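Local coordinates for protein pilin (Streptococcus pyogenes serotype M1, PDB 3GLD) that forms the main structural subunit of the pilus, stacking head to tail through intermolecular isopeptide bonds into fibres needed for host adhesion, bacterial aggregation and biofilm formation, at residues A[38-43]-A[103-108]; A[64-69]-A[81-86]. The protein carries 2 engineered substitutions. All blocks are in the same frame, centred on the assembly; numbering follows the deposited sequence.

Contact 1: A[38-43]-A[103-108]; sequences DFTFKI and TAEKID. Engineered in segment 103-108: Ala104 (natural residue Glu).
Antiparallel strand pairing, here Phe41 with Ala104 and Lys42 with Thr103, joins strand 37-45 to strand 96-104 in one sheet of the N-terminal beta domain. Lys42 and Thr103 form the hydrogen-bonded pair: Lys42 N donates to Thr103 O at 2.8 Å, almost straight (171° at the hydrogen), and Thr103 N returns a bond to Lys42 O. Beyond the non-hydrogen-bonded pair, Glu105 N reaches Thr40 O at 2.8 Å, more bent and tilted from the carbonyl plane.

The side chains divide between the sheet's two faces. On the inward one, CB of Ala104 lies 3.9 Å from CD1 of Phe41, and both side chains pack on Phe153. Ala104 is engineered: the natural glutamate promotes the isopeptide cross-link between Lys23 and Asn155, and Phe39 touches both of those residues.

On the other face Lys42 and Thr103 run side by side. CG of Lys42 stands opposite its own backbone N (chi1 -176°), and the chain then bends at chi3, bringing CE to 3.6 Å from Thr103 OG1. A water links that hydroxyl to Lys42 O. Glu105, bent at chi2, crosses the lysine chain, its OE2 3.5 Å from CD of Lys42. Lys42 NZ stays 4.0 Å from Glu105 OE2, beyond salt-bridge range, though the opposite charges probably still attract. Thr40 CG2 lies alongside Glu105 CG at 3.9 Å.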
ATOM      1  N   ASP A  38      -7.993  -6.378   1.213  1.00 30.96           N
ATOM      2  CA  ASP A  38      -8.314  -6.912  -0.124  1.00 31.16           C
ATOM      3  C   ASP A  38      -8.221  -5.821  -1.168  1.00 30.87           C
ATOM      4  O   ASP A  38      -8.307  -4.637  -0.838  1.00 31.06           O
ATOM      5  CB  ASP A  38      -9.742  -7.448  -0.139  1.00 31.42           C
ATOM      6  CG  ASP A  38      -9.918  -8.675   0.731  1.00 33.17           C
ATOM      7  OD1 ASP A  38      -8.894  -9.289   1.107  1.00 35.80           O
ATOM      8  OD2 ASP A  38     -11.090  -9.018   1.047  1.00 34.62           O
ATOM      9  N   PHE A  39      -8.047  -6.220  -2.431  1.00 30.54           N
ATOM     10  CA  PHE A  39      -8.377  -5.383  -3.574  1.00 30.48           C
ATOM     11  C   PHE A  39      -9.326  -6.181  -4.472  1.00 30.82           C
ATOM     12  O   PHE A  39      -9.103  -7.378  -4.699  1.00 29.78           O
ATOM     13  CB  PHE A  39      -7.125  -4.959  -4.351  1.00 30.73           C
ATOM     14  CG  PHE A  39      -6.211  -4.065  -3.574  1.00 33.20           C
ATOM     15  CD1 PHE A  39      -6.541  -2.733  -3.356  1.00 33.54           C
ATOM     16  CD2 PHE A  39      -5.041  -4.571  -3.006  1.00 35.01           C
ATOM     17  CE1 PHE A  39      -5.709  -1.916  -2.600  1.00 33.40           C
ATOM     18  CE2 PHE A  39      -4.196  -3.760  -2.256  1.00 33.94           C
ATOM     19  CZ  PHE A  39      -4.524  -2.431  -2.063  1.00 34.70           C
ATOM     20  N   THR A  40     -10.369  -5.511  -4.963  1.00 29.77           N
ATOM     21  CA  THR A  40     -11.463  -6.152  -5.661  1.00 30.23           C
ATOM     22  C   THR A  40     -11.509  -5.673  -7.117  1.00 30.28           C
ATOM     23  O   THR A  40     -11.209  -4.506  -7.425  1.00 28.87           O
ATOM     24  CB  THR A  40     -12.819  -5.900  -4.954  1.00 30.22           C
ATOM     25  OG1 THR A  40     -12.807  -6.550  -3.683  1.00 32.32           O
ATOM     26  CG2 THR A  40     -13.998  -6.498  -5.753  1.00 29.43           C
ATOM     27  N   PHE A  41     -11.884  -6.592  -8.002  1.00 30.33           N
ATOM     28  CA  PHE A  41     -11.954  -6.304  -9.433  1.00 30.58           C
ATOM     29  C   PHE A  41     -13.291  -6.764  -9.932  1.00 30.54           C
ATOM     30  O   PHE A  41     -13.808  -7.786  -9.487  1.00 30.60           O
ATOM     31  CB  PHE A  41     -10.800  -6.982 -10.189  1.00 30.80           C
ATOM     32  CG  PHE A  41      -9.462  -6.797  -9.513  1.00 32.00           C
ATOM     33  CD1 PHE A  41      -8.731  -5.634  -9.695  1.00 31.47           C
ATOM     34  CD2 PHE A  41      -8.956  -7.782  -8.664  1.00 33.21           C
ATOM     35  CE1 PHE A  41      -7.516  -5.454  -9.047  1.00 34.67           C
ATOM     36  CE2 PHE A  41      -7.742  -7.610  -8.017  1.00 33.11           C
ATOM     37  CZ  PHE A  41      -7.023  -6.440  -8.213  1.00 34.78           C
ATOM     38  N   LYS A  42     -13.851  -5.978 -10.845  1.00 30.32           N
ATOM     39  CA  LYS A  42     -15.180  -6.187 -11.363  1.00 30.17           C
ATOM     40  C   LYS A  42     -15.106  -6.390 -12.876  1.00 30.00           C
ATOM     41  O   LYS A  42     -14.319  -5.723 -13.572  1.00 29.14           O
ATOM     42  CB  LYS A  42     -16.031  -4.946 -11.061  1.00 30.45           C
ATOM     43  CG  LYS A  42     -17.512  -5.030 -11.450  1.00 31.63           C
ATOM     44  CD  LYS A  42     -18.284  -3.719 -11.126  1.00 33.61           C
ATOM     45  CE  LYS A  42     -17.870  -2.554 -12.023  1.00 35.11           C
ATOM     46  NZ  LYS A  42     -18.837  -1.409 -11.887  1.00 38.94           N
ATOM     47  N   ILE A  43     -15.930  -7.310 -13.365  1.00 30.33           N
ATOM     48  CA  ILE A  43     -16.185  -7.460 -14.810  1.00 30.49           C
ATOM     49  C   ILE A  43     -17.671  -7.269 -15.073  1.00 30.46           C
ATOM     50  O   ILE A  43     -18.506  -7.826 -14.364  1.00 30.23           O
ATOM     51  CB  ILE A  43     -15.734  -8.842 -15.352  1.00 30.36           C
ATOM     52  CG1 ILE A  43     -15.886  -8.903 -16.879  1.00 31.48           C
ATOM     53  CG2 ILE A  43     -16.528  -9.956 -14.710  1.00 29.83           C
ATOM     54  CD1 ILE A  43     -14.909  -9.839 -17.561  1.00 29.86           C
ATOM     55  N   THR A 103     -12.634  -3.498 -14.376  1.00 29.51           N
ATOM     56  CA  THR A 103     -12.165  -2.354 -13.578  1.00 31.15           C
ATOM     57  C   THR A 103     -11.754  -2.799 -12.162  1.00 32.13           C
ATOM     58  O   THR A 103     -12.123  -3.889 -11.708  1.00 31.76           O
ATOM     59  CB  THR A 103     -13.223  -1.233 -13.472  1.00 30.80           C
ATOM     60  OG1 THR A 103     -14.461  -1.779 -12.997  1.00 31.42           O
ATOM     61  CG2 THR A 103     -13.446  -0.540 -14.833  1.00 32.20           C
ATOM     62  N   ALA A 104     -10.962  -1.963 -11.498  1.00 33.36           N
ATOM     63  CA  ALA A 104     -10.594  -2.195 -10.100  1.00 34.94           C
ATOM     64  C   ALA A 104     -11.530  -1.376  -9.248  1.00 36.01           C
ATOM     65  O   ALA A 104     -11.664  -0.166  -9.466  1.00 35.82           O
ATOM     66  CB  ALA A 104      -9.150  -1.787  -9.852  1.00 34.48           C
ATOM     67  N   GLU A 105     -12.208  -2.037  -8.312  1.00 37.76           N
ATOM     68  CA  GLU A 105     -13.065  -1.351  -7.344  1.00 40.58           C
ATOM     69  C   GLU A 105     -12.266  -0.452  -6.396  1.00 42.00           C
ATOM     70  O   GLU A 105     -11.127  -0.777  -6.035  1.00 42.24           O
ATOM     71  CB  GLU A 105     -13.851  -2.360  -6.514  1.00 40.91           C
ATOM     72  CG  GLU A 105     -14.975  -3.033  -7.259  1.00 42.31           C
ATOM     73  CD  GLU A 105     -16.207  -2.156  -7.406  1.00 45.39           C
ATOM     74  OE1 GLU A 105     -16.726  -1.656  -6.375  1.00 46.01           O
ATOM     75  OE2 GLU A 105     -16.668  -1.986  -8.561  1.00 46.05           O
ATOM     76  N   LYS A 106     -12.862   0.672  -5.996  1.00 43.71           N
ATOM     77  CA  LYS A 106     -12.236   1.573  -5.002  1.00 45.56           C
ATOM     78  C   LYS A 106     -13.249   2.150  -3.997  1.00 46.17           C
ATOM     79  O   LYS A 106     -13.537   3.345  -4.009  1.00 46.76           O
ATOM     80  CB  LYS A 106     -11.407   2.683  -5.684  1.00 45.71           C
ATOM     81  CG  LYS A 106     -12.150   3.519  -6.731  1.00 47.08           C
ATOM     82  CD  LYS A 106     -11.658   4.977  -6.753  1.00 50.86           C
ATOM     83  CE  LYS A 106     -10.494   5.180  -7.720  1.00 52.47           C
ATOM     84  NZ  LYS A 106      -9.918   6.568  -7.636  1.00 54.42           N
ATOM     85  N   ILE A 107     -13.760   1.293  -3.117  1.00 47.10           N
ATOM     86  CA  ILE A 107     -14.859   1.646  -2.213  1.00 47.80           C
ATOM     87  C   ILE A 107     -14.418   1.772  -0.750  1.00 48.00           C
ATOM     88  O   ILE A 107     -14.676   2.798  -0.112  1.00 48.51           O
ATOM     89  CB  ILE A 107     -16.084   0.669  -2.365  1.00 48.15           C
ATOM     90  CG1 ILE A 107     -17.145   0.931  -1.280  1.00 48.83           C
ATOM     91  CG2 ILE A 107     -15.629  -0.812  -2.401  1.00 48.93           C
ATOM     92  CD1 ILE A 107     -18.542   0.431  -1.632  1.00 50.75           C
ATOM     93  N   ASP A 108     -13.768   0.734  -0.220  1.00 47.64           N
ATOM     94  CA  ASP A 108     -13.203   0.793   1.131  1.00 47.23           C
ATOM     95  C   ASP A 108     -11.718   1.144   0.980  1.00 45.81           C
ATOM     96  O   ASP A 108     -10.854   0.259   1.021  1.00 46.06           O
ATOM     97  CB  ASP A 108     -13.401  -0.538   1.879  1.00 47.71           C
ATOM     98  CG  ASP A 108     -14.851  -1.047   1.825  1.00 49.83           C
ATOM     99  OD1 ASP A 108     -15.798  -0.267   2.118  1.00 51.32           O
ATOM    100  OD2 ASP A 108     -15.039  -2.246   1.495  1.00 51.92           O
TER
HETATM  101  O   HOH W   1     -15.748  -3.309 -14.830  1.00 28.65           O

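Contact 2: A[64-69]-A[81-86]; sequences PMTKVT and KTAEFD
Strands 65-69 and 81-86 run nearly antiparallel, at 165° between their directions, with axes approaching to 6.2 Å, and it is side chains, rather than backbone hydrogen bonds, that make the contact. Thr66 uses both branches of its side chain. Its OG1 donates to Glu84 O at 3.1 Å, from well above the carbonyl plane and not along a lone pair, which suggests a modest bond. With the hydroxyl turned opposite the backbone N (chi1 -164°), the methyl CG2 falls between the backbone N and the carbonyl carbon and sits over one face of the Phe85 ring, 3.9 Å from its centroid and offset toward the rim, a CH-pi contact. Pro64 O also approaches this ring, 3.3 Å from CE1.

The two strands belong to different sheets of the beta sandwich, each at an edge: strand 65-70 pairs with strand 37-45, and strand 80-86 with strand 18-27. The contact therefore draws two sheet edges together. Phe85, buried, extends inward to pack on Ile43 and Val21.

In the middle of the contact, Ala83 CB nestles against the backbone at Lys67 O, 3.4 Å away. Val68 CG1 touches both that methyl and CB of Lys81, the latter at 3.6 Å. Bent at chi2, the lysine passes the carbonyl of Thr69, with CE 3.2 Å from Thr69 O. Its ammonium group forms a salt bridge with Asp74 and a cation-pi contact with Tyr70.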
ATOM      1  N   PRO A  64     -19.353 -11.605 -10.788  1.00 30.36           N
ATOM      2  CA  PRO A  64     -18.698 -10.510 -11.500  1.00 31.08           C
ATOM      3  C   PRO A  64     -17.483  -9.901 -10.780  1.00 32.41           C
ATOM      4  O   PRO A  64     -16.740  -9.105 -11.369  1.00 33.08           O
ATOM      5  CB  PRO A  64     -19.795  -9.445 -11.597  1.00 31.65           C
ATOM      6  CG  PRO A  64     -21.041 -10.076 -11.104  1.00 30.87           C
ATOM      7  CD  PRO A  64     -20.645 -11.195 -10.226  1.00 30.07           C
ATOM      8  N   MET A  65     -17.286 -10.246  -9.516  1.00 32.92           N
ATOM      9  CA  MET A  65     -16.180  -9.693  -8.767  1.00 34.26           C
ATOM     10  C   MET A  65     -15.213 -10.774  -8.348  1.00 33.55           C
ATOM     11  O   MET A  65     -15.605 -11.898  -8.072  1.00 33.61           O
ATOM     12  CB  MET A  65     -16.683  -8.907  -7.551  1.00 35.18           C
ATOM     13  CG  MET A  65     -17.717  -7.847  -7.918  1.00 39.79           C
ATOM     14  SD  MET A  65     -17.323  -6.238  -7.220  1.00 50.66           S
ATOM     15  CE  MET A  65     -18.711  -5.231  -7.791  1.00 50.20           C
ATOM     16  N   THR A  66     -13.937 -10.426  -8.344  1.00 33.52           N
ATOM     17  CA  THR A  66     -12.905 -11.294  -7.826  1.00 33.19           C
ATOM     18  C   THR A  66     -11.934 -10.435  -7.011  1.00 33.47           C
ATOM     19  O   THR A  66     -11.882  -9.197  -7.166  1.00 32.87           O
ATOM     20  CB  THR A  66     -12.176 -12.059  -8.961  1.00 33.44           C
ATOM     21  OG1 THR A  66     -11.442 -13.158  -8.405  1.00 34.04           O
ATOM     22  CG2 THR A  66     -11.236 -11.143  -9.763  1.00 32.88           C
ATOM     23  N   LYS A  67     -11.175 -11.075  -6.129  1.00 32.86           N
ATOM     24  CA  LYS A  67     -10.279 -10.304  -5.275  1.00 32.95           C
ATOM     25  C   LYS A  67      -8.925 -10.929  -5.068  1.00 32.44           C
ATOM     26  O   LYS A  67      -8.734 -12.129  -5.323  1.00 31.31           O
ATOM     27  CB  LYS A  67     -10.937  -9.968  -3.942  1.00 33.21           C
ATOM     28  CG  LYS A  67     -11.415 -11.119  -3.157  1.00 34.29           C
ATOM     29  CD  LYS A  67     -11.944 -10.635  -1.834  1.00 37.20           C
ATOM     30  CE  LYS A  67     -11.541 -11.607  -0.742  1.00 36.59           C
ATOM     31  NZ  LYS A  67     -12.383 -11.372   0.446  1.00 39.37           N
ATOM     32  N   VAL A  68      -7.978 -10.077  -4.675  1.00 31.07           N
ATOM     33  CA  VAL A  68      -6.689 -10.499  -4.153  1.00 30.21           C
ATOM     34  C   VAL A  68      -6.631 -10.011  -2.699  1.00 30.56           C
ATOM     35  O   VAL A  68      -7.436  -9.158  -2.291  1.00 30.17           O
ATOM     36  CB  VAL A  68      -5.519  -9.909  -4.959  1.00 30.57           C
ATOM     37  CG1 VAL A  68      -5.495 -10.471  -6.390  1.00 31.50           C
ATOM     38  CG2 VAL A  68      -5.580  -8.366  -4.968  1.00 28.83           C
ATOM     39  N   THR A  69      -5.707 -10.566  -1.927  1.00 29.70           N
ATOM     40  CA  THR A  69      -5.582 -10.263  -0.506  1.00 30.30           C
ATOM     41  C   THR A  69      -4.115 -10.053  -0.176  1.00 29.71           C
ATOM     42  O   THR A  69      -3.254 -10.832  -0.604  1.00 29.38           O
ATOM     43  CB  THR A  69      -6.154 -11.392   0.381  1.00 30.21           C
ATOM     44  OG1 THR A  69      -7.578 -11.385   0.295  1.00 31.77           O
ATOM     45  CG2 THR A  69      -5.782 -11.191   1.854  1.00 31.26           C
ATOM     46  N   LYS A  81       0.055 -10.421  -6.850  1.00 36.75           N
ATOM     47  CA  LYS A  81      -1.043 -11.356  -6.568  1.00 35.98           C
ATOM     48  C   LYS A  81      -1.875 -11.593  -7.839  1.00 35.64           C
ATOM     49  O   LYS A  81      -1.945 -10.725  -8.720  1.00 35.15           O
ATOM     50  CB  LYS A  81      -1.976 -10.789  -5.492  1.00 35.52           C
ATOM     51  CG  LYS A  81      -1.306 -10.370  -4.202  1.00 35.90           C
ATOM     52  CD  LYS A  81      -1.002 -11.561  -3.308  1.00 35.14           C
ATOM     53  CE  LYS A  81      -0.346 -11.089  -2.006  1.00 35.05           C
ATOM     54  NZ  LYS A  81      -0.082 -12.233  -1.133  1.00 31.90           N
ATOM     55  N   THR A  82      -2.523 -12.752  -7.926  1.00 35.12           N
ATOM     56  CA  THR A  82      -3.394 -13.018  -9.074  1.00 35.58           C
ATOM     57  C   THR A  82      -4.763 -13.489  -8.611  1.00 34.62           C
ATOM     58  O   THR A  82      -4.896 -14.027  -7.521  1.00 34.22           O
ATOM     59  CB  THR A  82      -2.788 -14.036 -10.067  1.00 35.60           C
ATOM     60  OG1 THR A  82      -2.555 -15.257  -9.378  1.00 36.41           O
ATOM     61  CG2 THR A  82      -1.463 -13.539 -10.628  1.00 36.40           C
ATOM     62  N   ALA A  83      -5.770 -13.238  -9.444  1.00 34.15           N
ATOM     63  CA  ALA A  83      -7.137 -13.700  -9.228  1.00 34.01           C
ATOM     64  C   ALA A  83      -7.719 -14.080 -10.589  1.00 33.59           C
ATOM     65  O   ALA A  83      -7.126 -13.767 -11.614  1.00 33.71           O
ATOM     66  CB  ALA A  83      -7.964 -12.589  -8.586  1.00 33.90           C
ATOM     67  N   GLU A  84      -8.866 -14.751 -10.601  1.00 33.23           N
ATOM     68  CA  GLU A  84      -9.475 -15.173 -11.867  1.00 33.66           C
ATOM     69  C   GLU A  84     -10.940 -14.789 -11.995  1.00 32.61           C
ATOM     70  O   GLU A  84     -11.670 -14.819 -11.017  1.00 32.44           O
ATOM     71  CB  GLU A  84      -9.344 -16.693 -12.037  1.00 33.97           C
ATOM     72  CG  GLU A  84      -8.194 -17.085 -12.927  1.00 35.88           C
ATOM     73  CD  GLU A  84      -7.935 -18.585 -12.926  1.00 40.15           C
ATOM     74  OE1 GLU A  84      -8.475 -19.298 -12.041  1.00 42.20           O
ATOM     75  OE2 GLU A  84      -7.190 -19.045 -13.820  1.00 40.91           O
ATOM     76  N   PHE A  85     -11.351 -14.411 -13.199  1.00 32.35           N
ATOM     77  CA  PHE A  85     -12.772 -14.401 -13.527  1.00 32.69           C
ATOM     78  C   PHE A  85     -13.108 -15.745 -14.162  1.00 33.05           C
ATOM     79  O   PHE A  85     -12.331 -16.265 -14.967  1.00 32.87           O
ATOM     80  CB  PHE A  85     -13.111 -13.272 -14.493  1.00 32.45           C
ATOM     81  CG  PHE A  85     -12.979 -11.906 -13.878  1.00 32.64           C
ATOM     82  CD1 PHE A  85     -13.854 -11.495 -12.876  1.00 31.54           C
ATOM     83  CD2 PHE A  85     -11.977 -11.047 -14.294  1.00 31.43           C
ATOM     84  CE1 PHE A  85     -13.737 -10.239 -12.298  1.00 32.87           C
ATOM     85  CE2 PHE A  85     -11.850  -9.785 -13.729  1.00 32.81           C
ATOM     86  CZ  PHE A  85     -12.735  -9.384 -12.724  1.00 32.14           C
ATOM     87  N   ASP A  86     -14.260 -16.285 -13.790  1.00 33.29           N
ATOM     88  CA  ASP A  86     -14.685 -17.601 -14.228  1.00 34.24           C
ATOM     89  C   ASP A  86     -15.888 -17.504 -15.184  1.00 33.98           C
ATOM     90  O   ASP A  86     -17.000 -17.167 -14.756  1.00 33.58           O
ATOM     91  CB  ASP A  86     -14.992 -18.465 -12.999  1.00 34.53           C
ATOM     92  CG  ASP A  86     -15.418 -19.877 -13.351  1.00 36.45           C
ATOM     93  OD1 ASP A  86     -15.314 -20.293 -14.532  1.00 38.36           O
ATOM     94  OD2 ASP A  86     -15.851 -20.584 -12.422  1.00 38.97           O
TER

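In the fold
From the N terminus, the chain first lays down strand 18-27, later the antiparallel neighbour of strand 80-86, then strand 37-45, which supplies 38-43, and returns along its flank as 64-69. It next crosses to the other sheet, where 81-86 closes the short loop of contact 2. Strand 96-104 follows, back in the first sheet, and 103-108 closes the longer loop of contact 1, inside which contact 2 is nested. Strand 37-45 is the shared neighbour, lying between strands 65-70 and 96-104. A probable hydrogen bond from Phe41 to Thr66 ties the two contacts through backbone, and another probably joins the side chains of Asp38 and Thr69. Contact 1 thus builds within a sheet, whereas contact 2 joins sheet to sheet.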